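Side-chain contacts in Ufm1-specific protease (Caenorhabditis elegans, PDB 5EJJ), which cleaves the peptide bond at the C-terminal glycine of the ubiquitin-like modifier Ufm1 as a thiol protease, and helps odorant receptors reach the cilia of olfactory neurons: residues Gln9-Asn14 and Leu95-Arg100; Arg154-Ser159 and Arg267-Met272; Gln339-His344 and Leu355-His360; Leu498-Leu503 and Ser544-Asp549. All coordinates share one frame; numbering follows the deposited sequence.

Interaction 1: residues Gln9-Asn14 and Leu95-Arg100; sequences QAMFQN and LQLTSR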
loop_
_atom_site.group_PDB
_atom_site.type_symbol
_atom_site.label_atom_id
_atom_site.label_comp_id
_atom_site.label_asym_id
_atom_site.label_seq_id
_atom_site.Cartn_x
_atom_site.Cartn_y
_atom_site.Cartn_z
ATOM N N GLN A 9 15.780 8.272 -7.735
ATOM C CA GLN A 9 15.257 8.869 -6.500
ATOM C C GLN A 9 14.808 7.766 -5.576
ATOM O O GLN A 9 15.187 7.729 -4.395
ATOM C CB GLN A 9 14.059 9.799 -6.738
ATOM C CG GLN A 9 14.274 10.991 -7.679
ATOM C CD GLN A 9 15.303 12.004 -7.172
ATOM O OE1 GLN A 9 15.958 11.793 -6.131
ATOM N NE2 GLN A 9 15.459 13.113 -7.916
ATOM N N ALA A 10 14.001 6.862 -6.139
ATOM C CA ALA A 10 13.408 5.752 -5.399
ATOM C C ALA A 10 14.517 4.954 -4.719
ATOM O O ALA A 10 14.455 4.692 -3.514
ATOM C CB ALA A 10 12.612 4.906 -6.321
ATOM N N MET A 11 15.555 4.622 -5.494
ATOM C CA MET A 11 16.760 3.958 -4.986
ATOM C C MET A 11 17.382 4.677 -3.802
ATOM O O MET A 11 17.571 4.059 -2.766
ATOM C CB MET A 11 17.806 3.821 -6.081
ATOM C CG MET A 11 19.120 3.218 -5.589
ATOM S SD MET A 11 20.384 3.029 -6.888
ATOM C CE MET A 11 20.653 4.727 -7.388
ATOM N N PHE A 12 17.699 5.970 -3.963
ATOM C CA PHE A 12 18.282 6.796 -2.899
ATOM C C PHE A 12 17.444 6.735 -1.640
ATOM O O PHE A 12 17.960 6.570 -0.528
ATOM C CB PHE A 12 18.374 8.260 -3.328
ATOM C CG PHE A 12 19.309 8.499 -4.470
ATOM C CD1 PHE A 12 20.460 7.727 -4.614
ATOM C CD2 PHE A 12 19.033 9.473 -5.410
ATOM C CE1 PHE A 12 21.324 7.920 -5.680
ATOM C CE2 PHE A 12 19.889 9.673 -6.476
ATOM C CZ PHE A 12 21.042 8.892 -6.610
ATOM N N GLN A 13 16.139 6.880 -1.816
ATOM C CA GLN A 13 15.230 6.799 -0.693
ATOM C C GLN A 13 15.287 5.439 -0.005
ATOM O O GLN A 13 15.039 5.333 1.187
ATOM C CB GLN A 13 13.812 7.053 -1.161
ATOM C CG GLN A 13 12.828 7.018 -0.037
ATOM C CD GLN A 13 13.100 8.111 0.940
ATOM O OE1 GLN A 13 13.479 9.218 0.549
ATOM N NE2 GLN A 13 12.924 7.820 2.222
ATOM N N ASN A 14 15.586 4.384 -0.748
ATOM C CA ASN A 14 15.661 3.086 -0.109
ATOM C C ASN A 14 16.883 3.013 0.781
ATOM O O ASN A 14 16.788 2.569 1.923
ATOM C CB ASN A 14 15.669 1.968 -1.133
ATOM C CG ASN A 14 14.274 1.480 -1.486
ATOM O OD1 ASN A 14 13.261 1.949 -0.954
ATOM N ND2 ASN A 14 14.220 0.524 -2.404
ATOM N N LEU A 95 25.532 -2.278 -10.134
ATOM C CA LEU A 95 25.511 -0.831 -9.981
ATOM C C LEU A 95 26.761 -0.418 -9.207
ATOM O O LEU A 95 27.140 -1.060 -8.206
ATOM C CB LEU A 95 24.257 -0.352 -9.246
ATOM C CG LEU A 95 22.878 -0.591 -9.863
ATOM C CD1 LEU A 95 21.819 -0.023 -8.935
ATOM C CD2 LEU A 95 22.779 0.037 -11.230
ATOM N N GLN A 96 27.415 0.641 -9.680
ATOM C CA GLN A 96 28.528 1.204 -8.933
ATOM C C GLN A 96 28.042 2.414 -8.166
ATOM O O GLN A 96 27.421 3.311 -8.729
ATOM C CB GLN A 96 29.675 1.549 -9.868
ATOM C CG GLN A 96 30.217 0.329 -10.599
ATOM C CD GLN A 96 30.702 -0.745 -9.643
ATOM O OE1 GLN A 96 31.183 -0.452 -8.542
ATOM N NE2 GLN A 96 30.576 -2.002 -10.059
ATOM N N LEU A 97 28.289 2.420 -6.868
ATOM C CA LEU A 97 27.716 3.442 -6.009
ATOM C C LEU A 97 28.743 3.985 -5.033
ATOM O O LEU A 97 29.718 3.306 -4.707
ATOM C CB LEU A 97 26.549 2.865 -5.212
ATOM C CG LEU A 97 25.317 2.341 -5.936
ATOM C CD1 LEU A 97 24.252 1.986 -4.904
ATOM C CD2 LEU A 97 24.803 3.357 -6.934
ATOM N N THR A 98 28.516 5.207 -4.565
ATOM C CA THR A 98 29.363 5.812 -3.551
ATOM C C THR A 98 28.459 6.319 -2.442
ATOM O O THR A 98 27.266 6.562 -2.675
ATOM C CB THR A 98 30.138 7.003 -4.110
ATOM O OG1 THR A 98 29.275 8.147 -4.163
ATOM C CG2 THR A 98 30.662 6.694 -5.509
ATOM N N SER A 99 29.014 6.490 -1.243
ATOM C CA SER A 99 28.221 6.976 -0.115
ATOM C C SER A 99 27.945 8.468 -0.263
ATOM O O SER A 99 26.968 8.993 0.291
ATOM C CB SER A 99 28.925 6.686 1.206
ATOM O OG SER A 99 28.830 5.310 1.554
ATOM N N ARG A 100 28.822 9.141 -1.013
ATOM C CA ARG A 100 28.651 10.549 -1.344
ATOM C C ARG A 100 27.356 10.640 -2.130
ATOM O O ARG A 100 26.397 11.298 -1.711
ATOM C CB ARG A 100 29.826 11.045 -2.212
ATOM C CG ARG A 100 30.219 12.523 -2.030
ATOM C CD ARG A 100 30.383 13.274 -3.369
ATOM N NE ARG A 100 31.310 12.624 -4.308
ATOM C CZ ARG A 100 31.677 13.118 -5.503
ATOM N NH1 ARG A 100 31.210 14.292 -5.928
ATOM N NH2 ARG A 100 32.521 12.440 -6.285
#
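Helix 8-19 packs against the edge strand 94-97 of the N-terminal mixed sheet through Met-11, whose thioether end meets Leu-95 and Leu-97. Met-11 SD lies 3.9 Å from Leu-95 CD1, and the two side chains run past each other in opposite directions. The terminal methyl carries the second touch, Met-11 CE standing 4.4 Å from Leu-97 CD2. With CG anti to the backbone N (chi1 176°) and CG to SD continuing straight, the methionine reaches out from the helix and bends only at chi3 (62°), which turns its methyl aside from the line of the chain. Leu-95 and Leu-97, two apart on the strand, both direct their CB toward the helix, so the methionine end spans the pair. This is helix-on-sheet packing, consistent with the core of the N-terminal MPN domain: strand 94-97 lies parallel to strand 74-81, to which Leu-95 and Leu-97 are joined by backbone hydrogen bonds, and Phe-110 of helix 107-113 touches both Met-11 and Leu-97. Val-49 and Phe-51 of strand 45-53 also touch Met-11, making its surroundings largely apolar.

Interaction 2: residues Arg154-Ser159 and Arg267-Met272; sequences RLSMAS and RANNTM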
loop_
_atom_site.group_PDB
_atom_site.type_symbol
_atom_site.label_atom_id
_atom_site.label_comp_id
_atom_site.label_asym_id
_atom_site.label_seq_id
_atom_site.Cartn_x
_atom_site.Cartn_y
_atom_site.Cartn_z
ATOM N N ARG A 154 7.590 -29.984 -4.793
ATOM C CA ARG A 154 6.628 -30.806 -5.522
ATOM C C ARG A 154 5.343 -30.033 -5.772
ATOM O O ARG A 154 4.529 -30.415 -6.619
ATOM C CB ARG A 154 6.287 -32.075 -4.724
ATOM C CG ARG A 154 7.320 -33.214 -4.780
ATOM C CD ARG A 154 7.131 -34.171 -3.603
ATOM N NE ARG A 154 5.883 -33.874 -2.895
ATOM C CZ ARG A 154 5.787 -33.605 -1.592
ATOM N NH1 ARG A 154 6.879 -33.619 -0.818
ATOM N NH2 ARG A 154 4.586 -33.338 -1.065
ATOM N N LEU A 155 5.139 -28.964 -5.008
ATOM C CA LEU A 155 3.962 -28.118 -5.193
ATOM C C LEU A 155 4.159 -27.235 -6.409
ATOM O O LEU A 155 3.214 -26.926 -7.125
ATOM C CB LEU A 155 3.734 -27.249 -3.965
ATOM C CG LEU A 155 2.444 -26.457 -3.874
ATOM C CD1 LEU A 155 1.354 -27.196 -4.588
ATOM C CD2 LEU A 155 2.098 -26.328 -2.408
ATOM N N SER A 156 5.410 -26.850 -6.635
ATOM C CA SER A 156 5.775 -26.009 -7.766
ATOM C C SER A 156 5.762 -26.738 -9.106
ATOM O O SER A 156 5.650 -26.101 -10.143
ATOM C CB SER A 156 7.114 -25.305 -7.502
ATOM O OG SER A 156 6.980 -24.386 -6.411
ATOM N N MET A 157 5.856 -28.068 -9.080
ATOM C CA MET A 157 5.738 -28.888 -10.297
ATOM C C MET A 157 4.289 -29.216 -10.578
ATOM O O MET A 157 3.976 -29.746 -11.633
ATOM C CB MET A 157 6.473 -30.222 -10.176
ATOM C CG MET A 157 7.715 -30.233 -9.317
ATOM S SD MET A 157 9.217 -30.076 -10.294
ATOM C CE MET A 157 9.219 -28.307 -10.624
ATOM N N ALA A 158 3.416 -28.921 -9.624
ATOM C CA ALA A 158 2.005 -29.272 -9.731
ATOM C C ALA A 158 1.189 -28.112 -10.303
ATOM O O ALA A 158 0.129 -28.315 -10.909
ATOM C CB ALA A 158 1.455 -29.679 -8.350
ATOM N N SER A 159 1.706 -26.899 -10.103
ATOM C CA SER A 159 0.976 -25.659 -10.372
ATOM C C SER A 159 0.662 -25.422 -11.854
ATOM O O SER A 159 -0.287 -24.703 -12.183
ATOM C CB SER A 159 1.761 -24.472 -9.812
ATOM O OG SER A 159 3.056 -24.380 -10.392
ATOM N N ARG A 267 4.382 -17.579 -3.566
ATOM C CA ARG A 267 3.627 -17.611 -2.328
ATOM C C ARG A 267 3.885 -18.888 -1.537
ATOM O O ARG A 267 3.907 -18.857 -0.313
ATOM C CB ARG A 267 2.139 -17.514 -2.629
ATOM C CG ARG A 267 1.660 -16.164 -3.018
ATOM C CD ARG A 267 1.272 -15.391 -1.790
ATOM N NE ARG A 267 0.819 -14.057 -2.156
ATOM C CZ ARG A 267 0.522 -13.100 -1.288
ATOM N NH1 ARG A 267 0.634 -13.316 0.020
ATOM N NH2 ARG A 267 0.124 -11.917 -1.740
ATOM N N ALA A 268 4.033 -20.018 -2.230
ATOM C CA ALA A 268 4.324 -21.276 -1.539
ATOM C C ALA A 268 5.719 -21.213 -0.917
ATOM O O ALA A 268 5.878 -21.483 0.263
ATOM C CB ALA A 268 4.202 -22.451 -2.461
ATOM N N ASN A 269 6.716 -20.824 -1.705
ATOM C CA ASN A 269 8.059 -20.646 -1.192
ATOM C C ASN A 269 8.111 -19.680 -0.011
ATOM O O ASN A 269 8.858 -19.885 0.937
ATOM C CB ASN A 269 8.979 -20.154 -2.301
ATOM C CG ASN A 269 9.089 -21.146 -3.458
ATOM O OD1 ASN A 269 8.876 -22.355 -3.290
ATOM N ND2 ASN A 269 9.429 -20.636 -4.645
ATOM N N ASN A 270 7.311 -18.624 -0.071
ATOM C CA ASN A 270 7.244 -17.661 1.009
ATOM C C ASN A 270 6.696 -18.284 2.274
ATOM O O ASN A 270 7.205 -18.015 3.349
ATOM C CB ASN A 270 6.381 -16.467 0.618
ATOM C CG ASN A 270 6.774 -15.193 1.364
ATOM O OD1 ASN A 270 6.226 -14.874 2.427
ATOM N ND2 ASN A 270 7.745 -14.465 0.813
ATOM N N THR A 271 5.654 -19.108 2.140
ATOM C CA THR A 271 5.038 -19.819 3.273
ATOM C C THR A 271 6.032 -20.796 3.862
ATOM O O THR A 271 6.158 -20.934 5.078
ATOM C CB THR A 271 3.830 -20.645 2.816
ATOM O OG1 THR A 271 2.818 -19.772 2.295
ATOM C CG2 THR A 271 3.263 -21.467 3.976
ATOM N N MET A 272 6.731 -21.477 2.962
ATOM C CA MET A 272 7.767 -22.423 3.311
ATOM C C MET A 272 8.811 -21.725 4.167
ATOM O O MET A 272 9.122 -22.165 5.274
ATOM C CB MET A 272 8.394 -22.962 2.028
ATOM C CG MET A 272 9.552 -23.941 2.228
ATOM S SD MET A 272 11.201 -23.352 1.744
ATOM C CE MET A 272 11.885 -23.024 3.365
HETATM O O HOH W 1 9.397 -22.949 -6.879
#
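Leu-155 turns one methyl onto Ala-268, with CD2 of the leucine 4.4 Å from CB of the alanine; this is a light apolar touch between the C-terminal part of helix 144-156 and the middle of helix 253-280. Alongside it lies a polar pair that does not bond directly: Ser-156 OG and Asn-269 OD1 are 4.2 Å apart. A water joins them instead through the other branch of the amide. It stands 2.9 Å from Ser-156 OG and accepts from Asn-269 ND2 at 3.2 Å, so the two helices are linked by a single-water bridge on the more open side of the contact. Ser-156 OG also makes a weak hydrogen bond to Ala-152 O, one turn earlier. Asn-269 has CG anti to its carbonyl carbon (chi1 -62°), a turn that swings the amide from a CB lying to one side of the contact up to the serine and the water. The arrangement is a helix-helix packing in which a small residue, Ala-268, admits the close approach: its CA and that of Leu-155 are 7.8 Å apart. Both helices lie on the five-stranded mixed sheet, and Tyr-135 of strand 127-139 touches Leu-155 and Ala-268 together, while Trp-137 from the same strand lies against Leu-155. On the same helix, around the contact, Thr-271 OG1 donates to Arg-267 O at 3.0 Å, and Thr-271 N donates to that oxygen from the opposite face of the carbonyl plane. Tyr-135 OH is hydrogen-bonded to Thr-271 OG1, tying the helix to the sheet beneath.

Interaction 3: residues Gln339-His344 and Leu355-His360; sequences QALALH and LIREPH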
loop_
_atom_site.group_PDB
_atom_site.type_symbol
_atom_site.label_atom_id
_atom_site.label_comp_id
_atom_site.label_asym_id
_atom_site.label_seq_id
_atom_site.Cartn_x
_atom_site.Cartn_y
_atom_site.Cartn_z
ATOM N N GLN A 339 -3.351 -2.833 7.196
ATOM C CA GLN A 339 -2.880 -2.059 6.057
ATOM C C GLN A 339 -2.888 -2.835 4.733
ATOM O O GLN A 339 -2.693 -2.245 3.654
ATOM C CB GLN A 339 -1.468 -1.588 6.322
ATOM C CG GLN A 339 -1.326 -0.799 7.560
ATOM C CD GLN A 339 0.025 -0.124 7.648
ATOM O OE1 GLN A 339 0.899 -0.564 8.396
ATOM N NE2 GLN A 339 0.203 0.962 6.886
ATOM N N ALA A 340 -3.090 -4.152 4.820
ATOM C CA ALA A 340 -3.091 -5.014 3.646
ATOM C C ALA A 340 -4.219 -4.627 2.703
ATOM O O ALA A 340 -5.326 -4.347 3.133
ATOM C CB ALA A 340 -3.227 -6.438 4.065
ATOM N N LEU A 341 -3.937 -4.590 1.413
ATOM C CA LEU A 341 -4.992 -4.301 0.464
ATOM C C LEU A 341 -5.961 -5.461 0.535
ATOM O O LEU A 341 -5.588 -6.597 0.835
ATOM C CB LEU A 341 -4.431 -4.134 -0.947
ATOM C CG LEU A 341 -3.196 -3.245 -0.883
ATOM C CD1 LEU A 341 -2.540 -3.028 -2.248
ATOM C CD2 LEU A 341 -3.533 -1.923 -0.220
ATOM N N ALA A 342 -7.223 -5.193 0.295
ATOM C CA ALA A 342 -8.162 -6.288 0.282
ATOM C C ALA A 342 -8.571 -6.457 -1.173
ATOM O O ALA A 342 -9.507 -5.797 -1.665
ATOM C CB ALA A 342 -9.343 -5.969 1.170
ATOM N N LEU A 343 -7.837 -7.306 -1.881
ATOM C CA LEU A 343 -8.036 -7.383 -3.314
ATOM C C LEU A 343 -9.024 -8.494 -3.598
ATOM O O LEU A 343 -9.819 -8.421 -4.552
ATOM C CB LEU A 343 -6.706 -7.599 -4.046
ATOM C CG LEU A 343 -5.572 -6.597 -3.780
ATOM C CD1 LEU A 343 -4.362 -6.977 -4.583
ATOM C CD2 LEU A 343 -5.941 -5.158 -4.091
ATOM N N HIS A 344 -8.986 -9.524 -2.757
ATOM C CA HIS A 344 -9.918 -10.623 -2.926
ATOM C C HIS A 344 -11.159 -10.417 -2.061
ATOM O O HIS A 344 -11.069 -9.966 -0.912
ATOM C CB HIS A 344 -9.263 -11.967 -2.624
ATOM C CG HIS A 344 -10.048 -13.137 -3.143
ATOM N ND1 HIS A 344 -10.806 -13.950 -2.327
ATOM C CD2 HIS A 344 -10.208 -13.614 -4.400
ATOM C CE1 HIS A 344 -11.395 -14.876 -3.059
ATOM N NE2 HIS A 344 -11.045 -14.698 -4.319
ATOM N N LEU A 355 -17.317 1.351 1.048
ATOM C CA LEU A 355 -16.661 2.651 1.148
ATOM C C LEU A 355 -15.590 2.847 0.071
ATOM O O LEU A 355 -14.893 1.903 -0.304
ATOM C CB LEU A 355 -16.020 2.808 2.536
ATOM C CG LEU A 355 -16.793 3.337 3.755
ATOM C CD1 LEU A 355 -18.296 3.225 3.569
ATOM C CD2 LEU A 355 -16.348 2.609 5.035
ATOM N N ILE A 356 -15.470 4.086 -0.405
ATOM C CA ILE A 356 -14.430 4.491 -1.353
ATOM C C ILE A 356 -13.101 4.793 -0.642
ATOM O O ILE A 356 -13.091 5.421 0.422
ATOM C CB ILE A 356 -14.884 5.743 -2.125
ATOM C CG1 ILE A 356 -16.149 5.424 -2.917
ATOM C CG2 ILE A 356 -13.773 6.298 -3.017
ATOM C CD1 ILE A 356 -16.644 6.575 -3.732
ATOM N N ARG A 357 -11.987 4.334 -1.222
ATOM C CA ARG A 357 -10.654 4.590 -0.664
ATOM C C ARG A 357 -9.966 5.666 -1.495
ATOM O O ARG A 357 -9.843 5.528 -2.710
ATOM C CB ARG A 357 -9.821 3.301 -0.623
ATOM C CG ARG A 357 -8.441 3.403 0.034
ATOM C CD ARG A 357 -7.624 2.138 -0.267
ATOM N NE ARG A 357 -6.335 2.013 0.433
ATOM C CZ ARG A 357 -6.047 1.055 1.326
ATOM N NH1 ARG A 357 -6.959 0.134 1.657
ATOM N NH2 ARG A 357 -4.840 1.010 1.892
ATOM N N GLU A 358 -9.554 6.745 -0.832
ATOM C CA GLU A 358 -8.858 7.875 -1.461
ATOM C C GLU A 358 -9.541 8.443 -2.712
ATOM O O GLU A 358 -9.091 8.197 -3.830
ATOM C CB GLU A 358 -7.404 7.506 -1.762
ATOM C CG GLU A 358 -6.572 7.262 -0.500
ATOM C CD GLU A 358 -5.077 7.106 -0.776
ATOM O OE1 GLU A 358 -4.683 5.996 -1.216
ATOM O OE2 GLU A 358 -4.310 8.088 -0.548
ATOM N N PRO A 359 -10.635 9.206 -2.527
ATOM C CA PRO A 359 -11.302 9.814 -3.678
ATOM C C PRO A 359 -10.450 10.914 -4.256
ATOM O O PRO A 359 -10.436 11.077 -5.464
ATOM C CB PRO A 359 -12.567 10.417 -3.072
ATOM C CG PRO A 359 -12.786 9.645 -1.827
ATOM C CD PRO A 359 -11.419 9.395 -1.298
ATOM N N HIS A 360 -9.719 11.640 -3.421
ATOM C CA HIS A 360 -8.935 12.762 -3.929
ATOM C C HIS A 360 -7.878 12.321 -4.935
ATOM O O HIS A 360 -7.214 13.158 -5.546
ATOM C CB HIS A 360 -8.281 13.547 -2.788
ATOM C CG HIS A 360 -6.871 13.139 -2.501
ATOM N ND1 HIS A 360 -6.555 12.056 -1.702
ATOM C CD2 HIS A 360 -5.690 13.672 -2.896
ATOM C CE1 HIS A 360 -5.242 11.940 -1.621
ATOM N NE2 HIS A 360 -4.693 12.910 -2.338
#
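Arg-357, with CG anti to its backbone N (chi1 -176°) and its chain extended from CG to NE, carries its guanidinium across to Leu-341, while the leucine sets CG anti to its carbonyl carbon (chi1 -46°) and offers a methyl to it. The backbones themselves remain well separated, the CA atoms of Leu-341 and Arg-357 being 10.6 Å apart. The two side chains cross at about a right angle. Leu-341 CD2 lies over one face of the guanidinium, 3.8 Å from Arg-357 NH2 and 4.2 Å from Arg-357 CZ, so the methyl sits against the flat group near its NH2 branch. At the edge of the same group, close to its plane, is the backbone oxygen of Gln-339; the separation of 4.3 Å between Gln-339 O and Arg-357 NH2 is too long for a hydrogen bond. Both segments belong to the long irregular connection between helix 312-325 and strand 371-374, which leads into the C78 peptidase region. Each is held to a different part of the protein: Leu-341 is backbone-bonded to Thr-292, whereas Ile-356 and Glu-358 are bonded to Tyr-381 and Tyr-379. The contact lies where the part of the chain around strand 289-293 comes near the start of the protease part. Its chemistry is van der Waals contact of a methyl with a guanidinium face, without a hydrogen bond or salt bridge between the segments, and such a partly exposed touch probably constrains their relative position only weakly.

Interaction 4: residues Leu498-Leu503 and Ser544-Asp549; sequences LAHTIL and SFWSKD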
loop_
_atom_site.group_PDB
_atom_site.type_symbol
_atom_site.label_atom_id
_atom_site.label_comp_id
_atom_site.label_asym_id
_atom_site.label_seq_id
_atom_site.Cartn_x
_atom_site.Cartn_y
_atom_site.Cartn_z
ATOM N N LEU A 498 -21.533 24.212 9.828
ATOM C CA LEU A 498 -21.135 23.039 9.050
ATOM C C LEU A 498 -19.771 22.454 9.415
ATOM O O LEU A 498 -18.950 23.105 10.051
ATOM C CB LEU A 498 -21.169 23.385 7.560
ATOM C CG LEU A 498 -22.586 23.639 7.051
ATOM C CD1 LEU A 498 -22.587 24.091 5.597
ATOM C CD2 LEU A 498 -23.434 22.374 7.248
ATOM N N ALA A 499 -19.544 21.209 9.006
ATOM C CA ALA A 499 -18.267 20.536 9.237
ATOM C C ALA A 499 -17.740 19.948 7.936
ATOM O O ALA A 499 -18.488 19.297 7.201
ATOM C CB ALA A 499 -18.418 19.439 10.291
ATOM N N HIS A 500 -16.463 20.195 7.645
ATOM C CA HIS A 500 -15.806 19.631 6.462
ATOM C C HIS A 500 -14.473 18.953 6.835
ATOM O O HIS A 500 -13.913 19.190 7.918
ATOM C CB HIS A 500 -15.546 20.715 5.405
ATOM C CG HIS A 500 -16.789 21.323 4.822
ATOM N ND1 HIS A 500 -18.054 20.898 5.141
ATOM C CD2 HIS A 500 -16.941 22.325 3.922
ATOM C CE1 HIS A 500 -18.944 21.615 4.469
ATOM N NE2 HIS A 500 -18.293 22.481 3.720
ATOM N N THR A 501 -13.966 18.105 5.942
ATOM C CA THR A 501 -12.629 17.549 6.116
ATOM C C THR A 501 -11.668 18.181 5.110
ATOM O O THR A 501 -11.994 18.308 3.929
ATOM C CB THR A 501 -12.611 16.028 5.952
ATOM O OG1 THR A 501 -13.841 15.469 6.433
ATOM C CG2 THR A 501 -11.452 15.441 6.735
ATOM N N ILE A 502 -10.496 18.603 5.583
ATOM C CA ILE A 502 -9.481 19.174 4.698
ATOM C C ILE A 502 -8.352 18.176 4.401
ATOM O O ILE A 502 -7.640 17.722 5.301
ATOM C CB ILE A 502 -8.895 20.489 5.257
ATOM C CG1 ILE A 502 -9.956 21.588 5.257
ATOM C CG2 ILE A 502 -7.695 20.944 4.433
ATOM C CD1 ILE A 502 -9.467 22.909 5.843
ATOM N N LEU A 503 -8.201 17.842 3.123
ATOM C CA LEU A 503 -7.235 16.844 2.679
ATOM C C LEU A 503 -5.913 17.441 2.210
ATOM O O LEU A 503 -4.894 16.756 2.182
ATOM C CB LEU A 503 -7.846 15.997 1.569
ATOM C CG LEU A 503 -9.053 15.208 2.061
ATOM C CD1 LEU A 503 -9.686 14.446 0.926
ATOM C CD2 LEU A 503 -8.629 14.279 3.172
ATOM N N SER A 544 -12.081 31.853 -0.771
ATOM C CA SER A 544 -13.436 32.405 -0.702
ATOM C C SER A 544 -14.504 31.314 -0.513
ATOM O O SER A 544 -15.633 31.447 -0.991
ATOM C CB SER A 544 -13.738 33.178 -1.991
ATOM O OG SER A 544 -13.896 32.292 -3.095
ATOM N N PHE A 545 -14.133 30.238 0.176
ATOM C CA PHE A 545 -15.035 29.123 0.460
ATOM C C PHE A 545 -15.438 29.199 1.928
ATOM O O PHE A 545 -16.530 28.782 2.309
ATOM C CB PHE A 545 -14.326 27.803 0.147
ATOM C CG PHE A 545 -15.140 26.561 0.422
ATOM C CD1 PHE A 545 -16.148 26.159 -0.448
ATOM C CD2 PHE A 545 -14.847 25.753 1.518
ATOM C CE1 PHE A 545 -16.877 24.981 -0.215
ATOM C CE2 PHE A 545 -15.571 24.579 1.757
ATOM C CZ PHE A 545 -16.589 24.194 0.885
ATOM N N TRP A 546 -14.556 29.760 2.749
ATOM C CA TRP A 546 -14.843 29.932 4.166
ATOM C C TRP A 546 -15.564 31.262 4.462
ATOM O O TRP A 546 -15.105 32.330 4.036
ATOM C CB TRP A 546 -13.546 29.846 4.975
ATOM C CG TRP A 546 -12.649 28.692 4.601
ATOM C CD1 TRP A 546 -11.354 28.767 4.174
ATOM C CD2 TRP A 546 -12.980 27.296 4.625
ATOM N NE1 TRP A 546 -10.860 27.510 3.937
ATOM C CE2 TRP A 546 -11.841 26.590 4.202
ATOM C CE3 TRP A 546 -14.129 26.576 4.968
ATOM C CZ2 TRP A 546 -11.819 25.204 4.112
ATOM C CZ3 TRP A 546 -14.102 25.205 4.878
ATOM C CH2 TRP A 546 -12.960 24.533 4.455
ATOM N N SER A 547 -16.683 31.194 5.193
ATOM C CA SER A 547 -17.465 32.387 5.548
ATOM C C SER A 547 -16.651 33.377 6.397
ATOM O O SER A 547 -16.163 33.035 7.478
ATOM C CB SER A 547 -18.763 31.989 6.273
ATOM O OG SER A 547 -19.644 33.094 6.449
ATOM N N LYS A 548 -16.523 34.605 5.897
ATOM C CA LYS A 548 -15.654 35.609 6.502
ATOM C C LYS A 548 -16.270 36.216 7.757
ATOM O O LYS A 548 -15.569 36.807 8.585
ATOM C CB LYS A 548 -15.357 36.724 5.491
ATOM C CG LYS A 548 -15.339 36.263 4.038
ATOM C CD LYS A 548 -16.354 37.035 3.200
ATOM C CE LYS A 548 -17.773 36.931 3.771
ATOM N NZ LYS A 548 -18.306 35.533 3.776
ATOM N N ASP A 549 -17.585 36.071 7.891
ATOM C CA ASP A 549 -18.317 36.681 8.996
ATOM C C ASP A 549 -18.130 35.872 10.281
ATOM O O ASP A 549 -18.236 36.401 11.387
ATOM C CB ASP A 549 -19.808 36.788 8.642
ATOM C CG ASP A 549 -20.047 37.076 7.154
ATOM O OD1 ASP A 549 -19.253 37.832 6.546
ATOM O OD2 ASP A 549 -21.033 36.544 6.587
#
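His-500 and Phe-545 meet rim to rim, neither over the other's face, with planes at 40° and His-500 CD2 3.4 Å from Phe-545 CE2; the histidine's CG, anti to its carbonyl carbon (chi1 -65°), turns the imidazole toward the phenylalanine. Beside them Ile-502 points its CD1 at the six-membered ring of Trp-546, 3.7 Å from Trp-546 CZ2, while Trp-546 CZ3 is 4.2 Å from His-500 CD2. Phe-545 CD2 in turn lies over one face of Trp-546, offset toward the rim. His-500, Ile-502 and Trp-546 form the buried part; Phe-545 is the partly exposed flank, beyond which the loop runs out to Lys-548 and Asp-549 at the surface, joined by a long salt bridge. Strand 499-507 belongs to the antiparallel sheet of the C78 peptidase, a papain-like clan CA fold, and Phe-516 and Trp-546 meet edge-to-face. The probable catalytic centre adjoins: the His-500 ring meets that of His-522, an inferred active-site residue. His-500 ND1 donates to Ala-499 O at 2.6 Å from above the carbonyl plane. Replacing His-500 with an alanine would probably leave Phe-545 and Trp-546 without their imidazole neighbour and deprive His-522 of the ring it meets. Ala-499 touches Cys-396, the inferred active-site cysteine.

Overall arrangement
The four contacts follow in series along the chain. Interactions 1 and 2 lie in the N-terminal half, their centres 34 Å apart and nearest atoms about 17 Å apart. Interaction 3 stands between this half and the protease part: its nearest atoms are about 7 Å from interaction 2, and it touches interaction 4, where His-360 CB packs 4.1 Å from Leu-503 CD1. Only interaction 4 borders the probable active site, the side chain of His-500 being about 3 Å from that of His-522 and about 4 Å from that of Asp-520, residues assigned by inference and by similarity. Interaction 2, its centre 55 Å from that of interaction 4, lies across the chain's centre from it.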